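Local coordinates for protein fructose-2,6-bisphosphatase TIGAR B (PDB 3E9D) that probably hydrolyses fructose-2,6-bisphosphate to fructose 6-phosphate and phosphate, thereby lowering glycolytic flux and favouring the pentose phosphate pathway, at residues Ala5-Arg10 / His177-Ser182; Lys20-Gln25 / Gly93-Arg98; Val56-Arg61 / Leu86-Gly91; Glu126-Arg131 / Gly184-Ile189. One frame throughout, in Å; residues are numbered along the deposited sequence.

Contact 1: Ala5-Arg10 / His177-Ser182; sequences ALTIVR and HALMVS. With PO4 (phosphate ion), chain D; PO4 (phosphate ion), chain C.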
loop_
_atom_site.group_PDB
_atom_site.type_symbol
_atom_site.label_atom_id
_atom_site.label_comp_id
_atom_site.label_asym_id
_atom_site.label_seq_id
_atom_site.Cartn_x
_atom_site.Cartn_y
_atom_site.Cartn_z
ATOM N N ALA A 5 -9.333 8.913 -2.145
ATOM C CA ALA A 5 -8.253 8.643 -1.209
ATOM C C ALA A 5 -7.858 7.180 -1.311
ATOM O O ALA A 5 -8.708 6.304 -1.566
ATOM C CB ALA A 5 -8.700 8.956 0.224
ATOM N N LEU A 6 -6.565 6.920 -1.134
ATOM C CA LEU A 6 -6.070 5.559 -1.073
ATOM C C LEU A 6 -5.278 5.379 0.220
ATOM O O LEU A 6 -4.237 6.022 0.396
ATOM C CB LEU A 6 -5.167 5.248 -2.277
ATOM C CG LEU A 6 -4.510 3.868 -2.224
ATOM C CD1 LEU A 6 -5.560 2.779 -2.414
ATOM C CD2 LEU A 6 -3.399 3.721 -3.285
ATOM N N THR A 7 -5.767 4.507 1.103
ATOM C CA THR A 7 -5.040 4.177 2.333
ATOM C C THR A 7 -4.350 2.853 2.134
ATOM O O THR A 7 -4.977 1.883 1.707
ATOM C CB THR A 7 -5.986 4.100 3.546
ATOM O OG1 THR A 7 -6.555 5.396 3.768
ATOM C CG2 THR A 7 -5.243 3.635 4.813
ATOM N N ILE A 8 -3.062 2.813 2.444
ATOM C CA ILE A 8 -2.239 1.646 2.168
ATOM C C ILE A 8 -1.684 1.106 3.483
ATOM O O ILE A 8 -1.047 1.855 4.247
ATOM C CB ILE A 8 -1.041 2.024 1.272
ATOM C CG1 ILE A 8 -1.522 2.616 -0.069
ATOM C CG2 ILE A 8 -0.112 0.779 1.048
ATOM C CD1 ILE A 8 -0.376 3.270 -0.918
ATOM N N VAL A 9 -1.903 -0.181 3.740
ATOM C CA VAL A 9 -1.491 -0.786 5.005
ATOM C C VAL A 9 -0.670 -2.045 4.744
ATOM O O VAL A 9 -1.079 -2.902 3.960
ATOM C CB VAL A 9 -2.734 -1.135 5.898
ATOM C CG1 VAL A 9 -2.310 -1.667 7.291
ATOM C CG2 VAL A 9 -3.677 0.077 6.027
ATOM N N ARG A 10 0.496 -2.157 5.377
ATOM C CA ARG A 10 1.229 -3.431 5.357
ATOM C C ARG A 10 0.580 -4.445 6.334
ATOM O O ARG A 10 0.105 -4.068 7.411
ATOM C CB ARG A 10 2.711 -3.212 5.709
ATOM C CG ARG A 10 3.534 -4.524 5.738
ATOM C CD ARG A 10 5.015 -4.274 6.065
ATOM N NE ARG A 10 5.721 -5.542 6.154
ATOM C CZ ARG A 10 6.727 -5.787 6.992
ATOM N NH1 ARG A 10 7.172 -4.844 7.831
ATOM N NH2 ARG A 10 7.273 -6.985 6.998
ATOM N N HIS A 177 -13.004 6.349 -1.128
ATOM C CA HIS A 177 -11.829 6.001 -0.318
ATOM C C HIS A 177 -11.555 4.513 -0.389
ATOM O O HIS A 177 -12.356 3.700 0.110
ATOM C CB HIS A 177 -12.054 6.414 1.140
ATOM C CG HIS A 177 -10.796 6.486 1.959
ATOM N ND1 HIS A 177 -10.635 7.389 2.984
ATOM C CD2 HIS A 177 -9.646 5.769 1.908
ATOM C CE1 HIS A 177 -9.437 7.237 3.527
ATOM N NE2 HIS A 177 -8.815 6.260 2.890
ATOM N N ALA A 178 -10.433 4.164 -1.022
ATOM C CA ALA A 178 -10.023 2.773 -1.171
ATOM C C ALA A 178 -9.021 2.379 -0.091
ATOM O O ALA A 178 -8.174 3.189 0.298
ATOM C CB ALA A 178 -9.419 2.543 -2.555
ATOM N N LEU A 179 -9.126 1.135 0.383
ATOM C CA LEU A 179 -8.129 0.543 1.281
ATOM C C LEU A 179 -7.337 -0.491 0.510
ATOM O O LEU A 179 -7.908 -1.278 -0.236
ATOM C CB LEU A 179 -8.816 -0.120 2.480
ATOM C CG LEU A 179 -7.957 -0.911 3.480
ATOM C CD1 LEU A 179 -6.994 0.059 4.194
ATOM C CD2 LEU A 179 -8.880 -1.625 4.509
ATOM N N MET A 180 -6.017 -0.484 0.674
ATOM C CA MET A 180 -5.152 -1.431 -0.007
ATOM C C MET A 180 -4.326 -2.084 1.093
ATOM O O MET A 180 -3.697 -1.387 1.881
ATOM C CB MET A 180 -4.263 -0.701 -1.036
ATOM C CG MET A 180 -3.111 -1.527 -1.644
ATOM S SD MET A 180 -1.991 -0.490 -2.676
ATOM C CE MET A 180 -0.445 -1.309 -2.314
ATOM N N VAL A 181 -4.329 -3.418 1.150
ATOM C CA VAL A 181 -3.541 -4.138 2.166
ATOM C C VAL A 181 -2.532 -5.027 1.442
ATOM O O VAL A 181 -2.914 -5.863 0.628
ATOM C CB VAL A 181 -4.432 -4.917 3.182
ATOM C CG1 VAL A 181 -3.568 -5.595 4.270
ATOM C CG2 VAL A 181 -5.418 -3.947 3.860
ATOM N N SER A 182 -1.253 -4.830 1.744
ATOM C CA SER A 182 -0.176 -5.433 0.977
ATOM C C SER A 182 1.080 -5.704 1.836
ATOM O O SER A 182 0.986 -5.997 3.040
ATOM C CB SER A 182 0.146 -4.547 -0.259
ATOM O OG SER A 182 1.047 -5.182 -1.170
HETATM P P PO4 D . 9.507 -6.391 10.136
HETATM O O1 PO4 D . 9.595 -7.055 8.779
HETATM O O2 PO4 D . 8.981 -4.969 9.960
HETATM O O3 PO4 D . 8.606 -7.177 11.079
HETATM O O4 PO4 D . 10.900 -6.358 10.758
HETATM P P PO4 C . 6.163 -8.964 3.931
HETATM O O1 PO4 C . 5.180 -9.892 3.263
HETATM O O2 PO4 C . 5.632 -7.557 4.073
HETATM O O3 PO4 C . 6.488 -9.455 5.323
HETATM O O4 PO4 C . 7.462 -8.947 3.153
#

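Contact 2: Lys20-Gln25 / Gly93-Arg98; sequences KLLQGQ and GVAEGR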
loop_
_atom_site.group_PDB
_atom_site.type_symbol
_atom_site.label_atom_id
_atom_site.label_comp_id
_atom_site.label_asym_id
_atom_site.label_seq_id
_atom_site.Cartn_x
_atom_site.Cartn_y
_atom_site.Cartn_z
ATOM N N LYS A 20 13.093 -12.562 11.352
ATOM C CA LYS A 20 13.820 -11.895 10.265
ATOM C C LYS A 20 14.183 -12.854 9.127
ATOM O O LYS A 20 15.308 -12.844 8.603
ATOM C CB LYS A 20 15.035 -11.127 10.797
ATOM C CG LYS A 20 14.677 -10.110 11.868
ATOM C CD LYS A 20 15.910 -9.380 12.356
ATOM C CE LYS A 20 15.569 -8.383 13.485
ATOM N NZ LYS A 20 14.686 -7.273 12.983
ATOM N N LEU A 21 13.205 -13.679 8.756
ATOM C CA LEU A 21 13.296 -14.541 7.576
ATOM C C LEU A 21 12.566 -13.887 6.404
ATOM O O LEU A 21 11.530 -13.278 6.599
ATOM C CB LEU A 21 12.673 -15.900 7.869
ATOM C CG LEU A 21 13.172 -16.632 9.117
ATOM C CD1 LEU A 21 12.431 -17.953 9.276
ATOM C CD2 LEU A 21 14.667 -16.860 9.000
ATOM N N LEU A 22 13.108 -14.021 5.191
ATOM C CA LEU A 22 12.481 -13.432 3.999
ATOM C C LEU A 22 11.149 -14.075 3.670
ATOM O O LEU A 22 11.055 -15.304 3.529
ATOM C CB LEU A 22 13.391 -13.535 2.784
ATOM C CG LEU A 22 14.298 -12.369 2.431
ATOM C CD1 LEU A 22 15.076 -12.775 1.205
ATOM C CD2 LEU A 22 13.503 -11.066 2.165
ATOM N N GLN A 23 10.123 -13.241 3.530
ATOM C CA GLN A 23 8.780 -13.745 3.248
ATOM C C GLN A 23 8.227 -13.186 1.934
ATOM O O GLN A 23 7.910 -12.003 1.850
ATOM C CB GLN A 23 7.851 -13.400 4.417
ATOM C CG GLN A 23 6.786 -14.459 4.681
ATOM C CD GLN A 23 5.910 -14.124 5.877
ATOM O OE1 GLN A 23 5.004 -14.864 6.190
ATOM N NE2 GLN A 23 6.147 -12.993 6.503
ATOM N N GLY A 24 8.107 -14.026 0.912
ATOM C CA GLY A 24 7.706 -13.559 -0.415
ATOM C C GLY A 24 6.364 -14.115 -0.845
ATOM O O GLY A 24 5.371 -13.953 -0.150
ATOM N N GLN A 25 6.337 -14.782 -1.992
ATOM C CA GLN A 25 5.079 -15.252 -2.579
ATOM C C GLN A 25 4.809 -16.714 -2.316
ATOM O O GLN A 25 3.686 -17.173 -2.537
ATOM C CB GLN A 25 5.075 -15.031 -4.099
ATOM C CG GLN A 25 5.463 -13.646 -4.517
ATOM C CD GLN A 25 5.398 -13.429 -6.026
ATOM O OE1 GLN A 25 4.892 -14.269 -6.759
ATOM N NE2 GLN A 25 5.887 -12.284 -6.483
ATOM N N GLY A 93 12.313 -16.008 -4.650
ATOM C CA GLY A 93 12.865 -17.232 -5.254
ATOM C C GLY A 93 13.533 -18.104 -4.210
ATOM O O GLY A 93 12.965 -18.344 -3.129
ATOM N N VAL A 94 14.751 -18.540 -4.498
ATOM C CA VAL A 94 15.448 -19.472 -3.588
ATOM C C VAL A 94 15.847 -18.840 -2.234
ATOM O O VAL A 94 16.169 -19.560 -1.295
ATOM C CB VAL A 94 16.692 -20.124 -4.246
ATOM C CG1 VAL A 94 16.275 -21.010 -5.427
ATOM C CG2 VAL A 94 17.734 -19.050 -4.664
ATOM N N ALA A 95 15.805 -17.512 -2.138
ATOM C CA ALA A 95 16.143 -16.804 -0.896
ATOM C C ALA A 95 14.998 -16.811 0.120
ATOM O O ALA A 95 15.198 -16.517 1.300
ATOM C CB ALA A 95 16.577 -15.384 -1.204
ATOM N N GLU A 96 13.799 -17.155 -0.337
ATOM C CA GLU A 96 12.617 -17.076 0.513
ATOM C C GLU A 96 12.698 -18.072 1.665
ATOM O O GLU A 96 13.066 -19.234 1.469
ATOM C CB GLU A 96 11.342 -17.307 -0.293
ATOM C CG GLU A 96 10.074 -17.062 0.517
ATOM C CD GLU A 96 8.789 -17.192 -0.293
ATOM O OE1 GLU A 96 8.829 -17.675 -1.448
ATOM O OE2 GLU A 96 7.734 -16.810 0.244
ATOM N N GLY A 97 12.356 -17.618 2.865
ATOM C CA GLY A 97 12.440 -18.477 4.049
ATOM C C GLY A 97 13.822 -18.551 4.671
ATOM O O GLY A 97 13.999 -19.187 5.704
ATOM N N ARG A 98 14.802 -17.911 4.041
ATOM C CA ARG A 98 16.155 -17.816 4.578
ATOM C C ARG A 98 16.288 -16.489 5.295
ATOM O O ARG A 98 15.577 -15.552 4.970
ATOM C CB ARG A 98 17.211 -17.854 3.463
ATOM C CG ARG A 98 17.140 -19.022 2.505
ATOM C CD ARG A 98 17.662 -20.271 3.133
ATOM N NE ARG A 98 18.723 -20.860 2.324
ATOM C CZ ARG A 98 20.014 -20.845 2.649
ATOM N NH1 ARG A 98 20.420 -20.271 3.779
ATOM N NH2 ARG A 98 20.905 -21.414 1.844
HETATM O O HOH W 1 8.918 -15.413 -3.098
#

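Contact 3: Val56-Arg61 / Leu86-Gly91; sequences VSNLQR and LLRERG. With PO4 (phosphate ion), chain C.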
loop_
_atom_site.group_PDB
_atom_site.type_symbol
_atom_site.label_atom_id
_atom_site.label_comp_id
_atom_site.label_asym_id
_atom_site.label_seq_id
_atom_site.Cartn_x
_atom_site.Cartn_y
_atom_site.Cartn_z
ATOM N N VAL A 56 -6.883 -6.369 -1.534
ATOM C CA VAL A 56 -5.904 -7.068 -0.709
ATOM C C VAL A 56 -5.142 -8.035 -1.578
ATOM O O VAL A 56 -5.702 -8.590 -2.534
ATOM C CB VAL A 56 -6.606 -7.895 0.410
ATOM C CG1 VAL A 56 -5.601 -8.301 1.475
ATOM C CG2 VAL A 56 -7.744 -7.084 1.048
ATOM N N SER A 57 -3.887 -8.297 -1.229
ATOM C CA SER A 57 -3.179 -9.376 -1.909
ATOM C C SER A 57 -3.844 -10.738 -1.604
ATOM O O SER A 57 -4.654 -10.859 -0.673
ATOM C CB SER A 57 -1.695 -9.373 -1.558
ATOM O OG SER A 57 -1.385 -10.246 -0.501
ATOM N N ASN A 58 -3.510 -11.725 -2.430
ATOM C CA ASN A 58 -3.961 -13.103 -2.295
ATOM C C ASN A 58 -3.316 -13.854 -1.110
ATOM O O ASN A 58 -3.656 -15.006 -0.870
ATOM C CB ASN A 58 -3.598 -13.853 -3.605
ATOM C CG ASN A 58 -2.098 -13.820 -3.884
ATOM O OD1 ASN A 58 -1.516 -12.751 -4.014
ATOM N ND2 ASN A 58 -1.462 -14.991 -3.953
ATOM N N LEU A 59 -2.371 -13.230 -0.400
ATOM C CA LEU A 59 -1.592 -13.919 0.649
ATOM C C LEU A 59 -2.282 -13.831 2.018
ATOM O O LEU A 59 -2.817 -12.793 2.369
ATOM C CB LEU A 59 -0.147 -13.376 0.713
ATOM C CG LEU A 59 0.660 -13.575 -0.593
ATOM C CD1 LEU A 59 1.987 -12.789 -0.578
ATOM C CD2 LEU A 59 0.894 -15.055 -0.841
ATOM N N GLN A 60 -2.288 -14.950 2.746
ATOM C CA GLN A 60 -3.064 -15.091 3.981
ATOM C C GLN A 60 -2.786 -13.967 4.990
ATOM O O GLN A 60 -3.728 -13.405 5.559
ATOM C CB GLN A 60 -2.815 -16.463 4.627
ATOM C CG GLN A 60 -3.514 -16.622 5.969
ATOM C CD GLN A 60 -3.328 -17.984 6.619
ATOM O OE1 GLN A 60 -2.317 -18.674 6.416
ATOM N NE2 GLN A 60 -4.308 -18.373 7.425
ATOM N N ARG A 61 -1.508 -13.635 5.203
ATOM C CA ARG A 61 -1.144 -12.609 6.197
ATOM C C ARG A 61 -1.829 -11.265 5.911
ATOM O O ARG A 61 -2.206 -10.549 6.840
ATOM C CB ARG A 61 0.386 -12.447 6.331
ATOM C CG ARG A 61 1.149 -12.081 5.036
ATOM C CD ARG A 61 2.630 -12.470 5.183
ATOM N NE ARG A 61 3.474 -12.071 4.052
ATOM C CZ ARG A 61 3.736 -12.844 2.995
ATOM N NH1 ARG A 61 3.203 -14.056 2.912
ATOM N NH2 ARG A 61 4.542 -12.410 2.029
ATOM N N LEU A 86 -1.996 -9.007 -7.976
ATOM C CA LEU A 86 -1.000 -7.992 -8.329
ATOM C C LEU A 86 -0.406 -7.305 -7.091
ATOM O O LEU A 86 0.683 -6.729 -7.159
ATOM C CB LEU A 86 -1.579 -6.949 -9.311
ATOM C CG LEU A 86 -1.865 -7.369 -10.763
ATOM C CD1 LEU A 86 -2.746 -6.297 -11.483
ATOM C CD2 LEU A 86 -0.544 -7.587 -11.525
ATOM N N LEU A 87 -1.111 -7.382 -5.958
ATOM C CA LEU A 87 -0.601 -6.819 -4.695
ATOM C C LEU A 87 0.322 -7.731 -3.861
ATOM O O LEU A 87 0.692 -7.351 -2.736
ATOM C CB LEU A 87 -1.769 -6.371 -3.800
ATOM C CG LEU A 87 -2.730 -5.337 -4.388
ATOM C CD1 LEU A 87 -3.865 -5.039 -3.392
ATOM C CD2 LEU A 87 -1.962 -4.039 -4.746
ATOM N N ARG A 88 0.651 -8.923 -4.365
ATOM C CA ARG A 88 1.521 -9.857 -3.636
ATOM C C ARG A 88 2.911 -9.284 -3.447
ATOM O O ARG A 88 3.367 -8.426 -4.222
ATOM C CB ARG A 88 1.610 -11.237 -4.320
ATOM C CG ARG A 88 2.331 -11.251 -5.693
ATOM C CD ARG A 88 2.028 -12.584 -6.454
ATOM N NE ARG A 88 2.728 -12.648 -7.739
ATOM C CZ ARG A 88 2.283 -12.129 -8.886
ATOM N NH1 ARG A 88 1.122 -11.471 -8.943
ATOM N NH2 ARG A 88 3.008 -12.265 -9.989
ATOM N N GLU A 89 3.583 -9.786 -2.423
ATOM C CA GLU A 89 4.924 -9.361 -2.096
ATOM C C GLU A 89 5.900 -9.666 -3.247
ATOM O O GLU A 89 5.685 -10.597 -4.021
ATOM C CB GLU A 89 5.382 -10.084 -0.819
ATOM C CG GLU A 89 6.802 -9.703 -0.321
ATOM C CD GLU A 89 6.979 -8.193 -0.099
ATOM O OE1 GLU A 89 6.721 -7.410 -1.042
ATOM O OE2 GLU A 89 7.383 -7.778 1.023
ATOM N N ARG A 90 6.969 -8.874 -3.341
ATOM C CA ARG A 90 8.086 -9.192 -4.203
ATOM C C ARG A 90 8.520 -10.652 -4.041
ATOM O O ARG A 90 8.673 -11.154 -2.916
ATOM C CB ARG A 90 9.259 -8.263 -3.885
ATOM C CG ARG A 90 10.483 -8.535 -4.737
ATOM C CD ARG A 90 11.498 -7.401 -4.582
ATOM N NE ARG A 90 12.589 -7.616 -5.518
ATOM C CZ ARG A 90 13.711 -6.912 -5.539
ATOM N NH1 ARG A 90 13.899 -5.913 -4.667
ATOM N NH2 ARG A 90 14.639 -7.211 -6.438
ATOM N N GLY A 91 8.710 -11.341 -5.169
ATOM C CA GLY A 91 9.191 -12.723 -5.124
ATOM C C GLY A 91 10.672 -12.774 -4.797
ATOM O O GLY A 91 11.460 -12.014 -5.360
HETATM P P PO4 C . 6.163 -8.964 3.931
HETATM O O1 PO4 C . 5.180 -9.892 3.263
HETATM O O2 PO4 C . 5.632 -7.557 4.073
HETATM O O3 PO4 C . 6.488 -9.455 5.323
HETATM O O4 PO4 C . 7.462 -8.947 3.153
#

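Contact 4: Glu126-Arg131 / Gly184-Ile189; sequences EQVKTR and GAFIRI. With PO4 (phosphate ion), chain C.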
loop_
_atom_site.group_PDB
_atom_site.type_symbol
_atom_site.label_atom_id
_atom_site.label_comp_id
_atom_site.label_asym_id
_atom_site.label_seq_id
_atom_site.Cartn_x
_atom_site.Cartn_y
_atom_site.Cartn_z
ATOM N N GLU A 126 11.998 -3.756 -11.190
ATOM C CA GLU A 126 11.129 -3.322 -12.301
ATOM C C GLU A 126 9.907 -4.222 -12.497
ATOM O O GLU A 126 8.837 -3.737 -12.862
ATOM C CB GLU A 126 11.904 -3.208 -13.622
ATOM C CG GLU A 126 12.687 -1.897 -13.778
ATOM C CD GLU A 126 11.824 -0.641 -13.585
ATOM O OE1 GLU A 126 10.853 -0.436 -14.351
ATOM O OE2 GLU A 126 12.121 0.145 -12.657
ATOM N N GLN A 127 10.081 -5.527 -12.270
ATOM C CA GLN A 127 8.970 -6.473 -12.330
ATOM C C GLN A 127 7.923 -6.174 -11.249
ATOM O O GLN A 127 6.737 -6.166 -11.519
ATOM C CB GLN A 127 9.482 -7.917 -12.199
ATOM C CG GLN A 127 10.136 -8.443 -13.474
ATOM C CD GLN A 127 10.698 -9.859 -13.303
ATOM O OE1 GLN A 127 11.441 -10.142 -12.364
ATOM N NE2 GLN A 127 10.333 -10.749 -14.220
ATOM N N VAL A 128 8.367 -5.923 -10.027
ATOM C CA VAL A 128 7.441 -5.511 -8.967
ATOM C C VAL A 128 6.726 -4.196 -9.332
ATOM O O VAL A 128 5.510 -4.073 -9.179
ATOM C CB VAL A 128 8.142 -5.397 -7.588
ATOM C CG1 VAL A 128 7.119 -4.993 -6.506
ATOM C CG2 VAL A 128 8.809 -6.693 -7.226
ATOM N N LYS A 129 7.481 -3.213 -9.816
ATOM C CA LYS A 129 6.895 -1.925 -10.196
ATOM C C LYS A 129 5.868 -2.046 -11.332
ATOM O O LYS A 129 4.816 -1.385 -11.306
ATOM C CB LYS A 129 7.992 -0.930 -10.578
ATOM C CG LYS A 129 7.475 0.495 -10.801
ATOM C CD LYS A 129 8.532 1.381 -11.495
ATOM C CE LYS A 129 9.714 1.656 -10.590
ATOM N NZ LYS A 129 10.664 2.655 -11.201
ATOM N N THR A 130 6.182 -2.877 -12.334
ATOM C CA THR A 130 5.219 -3.183 -13.386
ATOM C C THR A 130 3.897 -3.729 -12.821
ATOM O O THR A 130 2.826 -3.334 -13.276
ATOM C CB THR A 130 5.836 -4.152 -14.421
ATOM O OG1 THR A 130 6.933 -3.480 -15.061
ATOM C CG2 THR A 130 4.818 -4.598 -15.468
ATOM N N ARG A 131 3.973 -4.609 -11.819
ATOM C CA ARG A 131 2.759 -5.110 -11.150
ATOM C C ARG A 131 1.929 -3.994 -10.501
ATOM O O ARG A 131 0.695 -3.960 -10.638
ATOM C CB ARG A 131 3.101 -6.183 -10.105
ATOM C CG ARG A 131 3.548 -7.512 -10.727
ATOM C CD ARG A 131 3.398 -8.652 -9.728
ATOM N NE ARG A 131 4.443 -8.711 -8.690
ATOM C CZ ARG A 131 4.247 -8.446 -7.398
ATOM N NH1 ARG A 131 3.053 -8.048 -6.954
ATOM N NH2 ARG A 131 5.239 -8.602 -6.537
ATOM N N GLY A 184 5.603 -5.249 2.536
ATOM C CA GLY A 184 6.603 -4.221 2.758
ATOM C C GLY A 184 7.415 -3.847 1.534
ATOM O O GLY A 184 7.506 -2.673 1.192
ATOM N N ALA A 185 8.007 -4.837 0.876
ATOM C CA ALA A 185 8.838 -4.552 -0.288
ATOM C C ALA A 185 7.988 -3.987 -1.421
ATOM O O ALA A 185 8.350 -2.975 -2.024
ATOM C CB ALA A 185 9.628 -5.776 -0.732
ATOM N N PHE A 186 6.838 -4.617 -1.679
ATOM C CA PHE A 186 5.904 -4.095 -2.693
ATOM C C PHE A 186 5.475 -2.637 -2.442
ATOM O O PHE A 186 5.488 -1.803 -3.367
ATOM C CB PHE A 186 4.657 -4.973 -2.766
ATOM C CG PHE A 186 3.691 -4.546 -3.829
ATOM C CD1 PHE A 186 3.819 -5.029 -5.130
ATOM C CD2 PHE A 186 2.640 -3.665 -3.527
ATOM C CE1 PHE A 186 2.906 -4.642 -6.131
ATOM C CE2 PHE A 186 1.743 -3.268 -4.517
ATOM C CZ PHE A 186 1.872 -3.764 -5.822
ATOM N N ILE A 187 5.081 -2.336 -1.204
ATOM C CA ILE A 187 4.637 -1.000 -0.847
ATOM C C ILE A 187 5.770 0.011 -0.999
ATOM O O ILE A 187 5.549 1.115 -1.485
ATOM C CB ILE A 187 4.007 -0.945 0.609
ATOM C CG1 ILE A 187 2.627 -1.638 0.629
ATOM C CG2 ILE A 187 3.892 0.485 1.103
ATOM C CD1 ILE A 187 2.155 -2.076 2.056
ATOM N N ARG A 188 6.979 -0.370 -0.583
ATOM C CA ARG A 188 8.119 0.527 -0.689
ATOM C C ARG A 188 8.379 0.888 -2.138
ATOM O O ARG A 188 8.555 2.064 -2.469
ATOM C CB ARG A 188 9.382 -0.091 -0.084
ATOM C CG ARG A 188 10.423 0.973 0.265
ATOM C CD ARG A 188 11.553 0.365 1.099
ATOM N NE ARG A 188 12.473 1.404 1.561
ATOM C CZ ARG A 188 13.647 1.160 2.143
ATOM N NH1 ARG A 188 14.044 -0.095 2.322
ATOM N NH2 ARG A 188 14.424 2.171 2.536
ATOM N N ILE A 189 8.391 -0.134 -2.993
ATOM C CA ILE A 189 8.589 0.072 -4.419
ATOM C C ILE A 189 7.465 0.941 -5.005
ATOM O O ILE A 189 7.726 1.845 -5.812
ATOM C CB ILE A 189 8.778 -1.284 -5.160
ATOM C CG1 ILE A 189 10.133 -1.892 -4.745
ATOM C CG2 ILE A 189 8.709 -1.093 -6.704
ATOM C CD1 ILE A 189 10.260 -3.434 -4.971
HETATM P P PO4 C . 6.163 -8.964 3.931
HETATM O O1 PO4 C . 5.180 -9.892 3.263
HETATM O O2 PO4 C . 5.632 -7.557 4.073
HETATM O O3 PO4 C . 6.488 -9.455 5.323
HETATM O O4 PO4 C . 7.462 -8.947 3.153
#

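Contact 1: Ala5-Arg10 / His177-Ser182
His177 starts the parallel ladder by laying its imidazole over the methyl group of Ala5: Ala5 CB stands 3.6 Å from the centroid of the His177 ring, close to its normal, a CH-pi contact. With CG anti to the backbone N (chi1 -163°), the ring also turns its NE2 edge to Thr7 OG1, a hydrogen bond whose exact length is doubtful. Ala178 N donates to Ala5 O over 2.8 Å, Ala178 O accepts from Thr7 N, and Ala178 CB meets Leu6 CD1. On the Thr7 face, Leu179 CD1 touches Val9 CG2 at 3.8 Å. Met180 is bonded through N to Thr7 O and through O to Val9 N; its side chain runs beside that of Ile8, Met180 CE 4.0 Å from Ile8 CG2. Val181 sits level with Val9, and Ser182 N closes the ladder on Val9 O at 2.9 Å. Beyond this end Arg10 stretches straight out, and its flat guanidinium engages two phosphate ions by its edges: NE reaches O2 of the chain C phosphate at 2.9 Å, NH1 reaches O2 of the chain D phosphate at 2.8 Å, and NH2 binds both ions. A leucine here would probably leave both anions without this shared positive partner. Helix 184-197 packs Ile187 and Phe186 on the Ile8-Met180 face, helix 60-71 lies against Val9, Leu179 and Val181, and strands 220-230 and 53-56 flank the pair.

Contact 2: Lys20-Gln25 / Gly93-Arg98
Glu96 OE2 is gripped by three backbone amides, Gly24 N at 2.9 Å and those of Gly26 and Ile27 just beyond. The Gly24 amide comes from above the carboxylate, 54° out of its plane. The glutamate chain reaches there fully extended, CG anti to the backbone N (chi1 -173°). Its other oxygen, OE1, is linked weakly through a water to Gln25 N. Glu96 and Gly97 are the middle residues of a type II beta turn running from Ala95 to Arg98, and the positive phi of Gly97 suits glycine. This turn docks beside the loop that follows the Schellman motif at Lys20: Gly97 N donates to Leu22 O at 2.7 Å, and Leu22 N returns an almost straight bond to Arg98 O at 2.9 Å. Leu22 CD1 also rests on Ala95 CB at 3.9 Å, and Leu103 of helix 100-110 touches both side chains. With an alanine in place of Glu96 the three amides would probably lose their common acceptor, and the Gly24-Ile27 loop could shift. The neighbouring Gln23 side chain comes within about 4 Å (nearest atoms) of that of His11, the phosphohistidine residue.

Contact 3: Val56-Arg61 / Leu86-Gly91
The phosphate pocket of the histidine phosphatase active site has part of its wall here, where Arg61 meets Glu89, the residue inferred to be the proton donor/acceptor. The two side chains cross at about a right angle, Arg61 NH2 lying 3.8 Å from Glu89 CB, with the guanidinium and carboxylate planes 52° apart. Arg61 has CG in the crowded position between the backbone N and the carbonyl carbon (chi1 58°) and is extended from there on; this brings its NE and NH2 edge to the chain C phosphate, where both grip O1, each at 2.9 Å. NH2 also serves Gly24 O. Ser57 CB packs on Leu87 CB at 3.7 Å, while Ser57 OG accepts from Leu59 N at 3.1 Å, an ST turn, and is bonded to His183 NE2. Leu87 CD1 lies against the Val56 backbone. Asn58 OD1, buried without a polar partner, abuts Arg88 CB at 3.5 Å, and Leu59 CD1 slants over Arg88 CB from the same loop. The contact sits at the end of strand 53-56, where Ser57 bonds to Val181 of strand 177-182; helix 60-71 starts from its first segment, and Leu87 of the second packs on Phe135 of helix 125-146 and Phe186 of helix 184-197.

Contact 4: Glu126-Arg131 / Gly184-Ile189
Val128 points its CG1 methyl at both Phe186 and Ile189, the pivot of a steep helix-helix packing in which segments 126-131 and 184-189 cross at -77° with their axes 9.5 Å apart. Helix 184-197 lies on the central sheet of the histidine phosphatase fold, and helix 125-146 passes over its first turns. The Val128 side chain crosses Phe186 obliquely, CG1 3.6 Å from Phe186 CD1, and Ile189 at about a right angle, CG1 3.8 Å from Ile189 CD1. Phe186 swings towards the other helix with CG anti to the backbone N (chi1 -177°). There the Arg131 guanidinium approaches it obliquely, the two planes only 22° apart and Arg131 NH1 3.5 Å from Phe186 CE1. The arginine is held from outside by a salt bridge to Glu123 and a bond to Arg88 O, which fixes the guanidinium beside the ring. One turn on, the other branch of the isoleucine, Ile189 CG2, rests on Lys129 CB at 3.9 Å; the lysine's NZ leads on to Asp197 and, weakly, to Glu126. The start of helix 184-197 faces the active site: Glu89 OE1 accepts from Phe186 N, and Gly184 N donates an almost straight bond of 2.8 Å to O2 of the chain C phosphate.

How the contacts relate
Contact 1 forms the middle of the sheet, and the catalytic surface gathers at the C-terminal ends of its strands. Contacts 3 and 4 have centres about 13 and 15 Å from it and 11 Å from each other; all three reach the chain C phosphate. Contact 2 lies farther out, its centre about 24 Å from that of contact 1, yet its first loop touches contact 3. Along the chain, the segments of contacts 2 and 3 fall between those of contact 1, contact 3 within contact 2; contact 4 opens later and alternates with contact 1, strand 177-182 running straight into helix 184-197. Segments 5-10, 56-61, 86-91 and 184-189 thus converge on one phosphate, with contact 2 bordering the site.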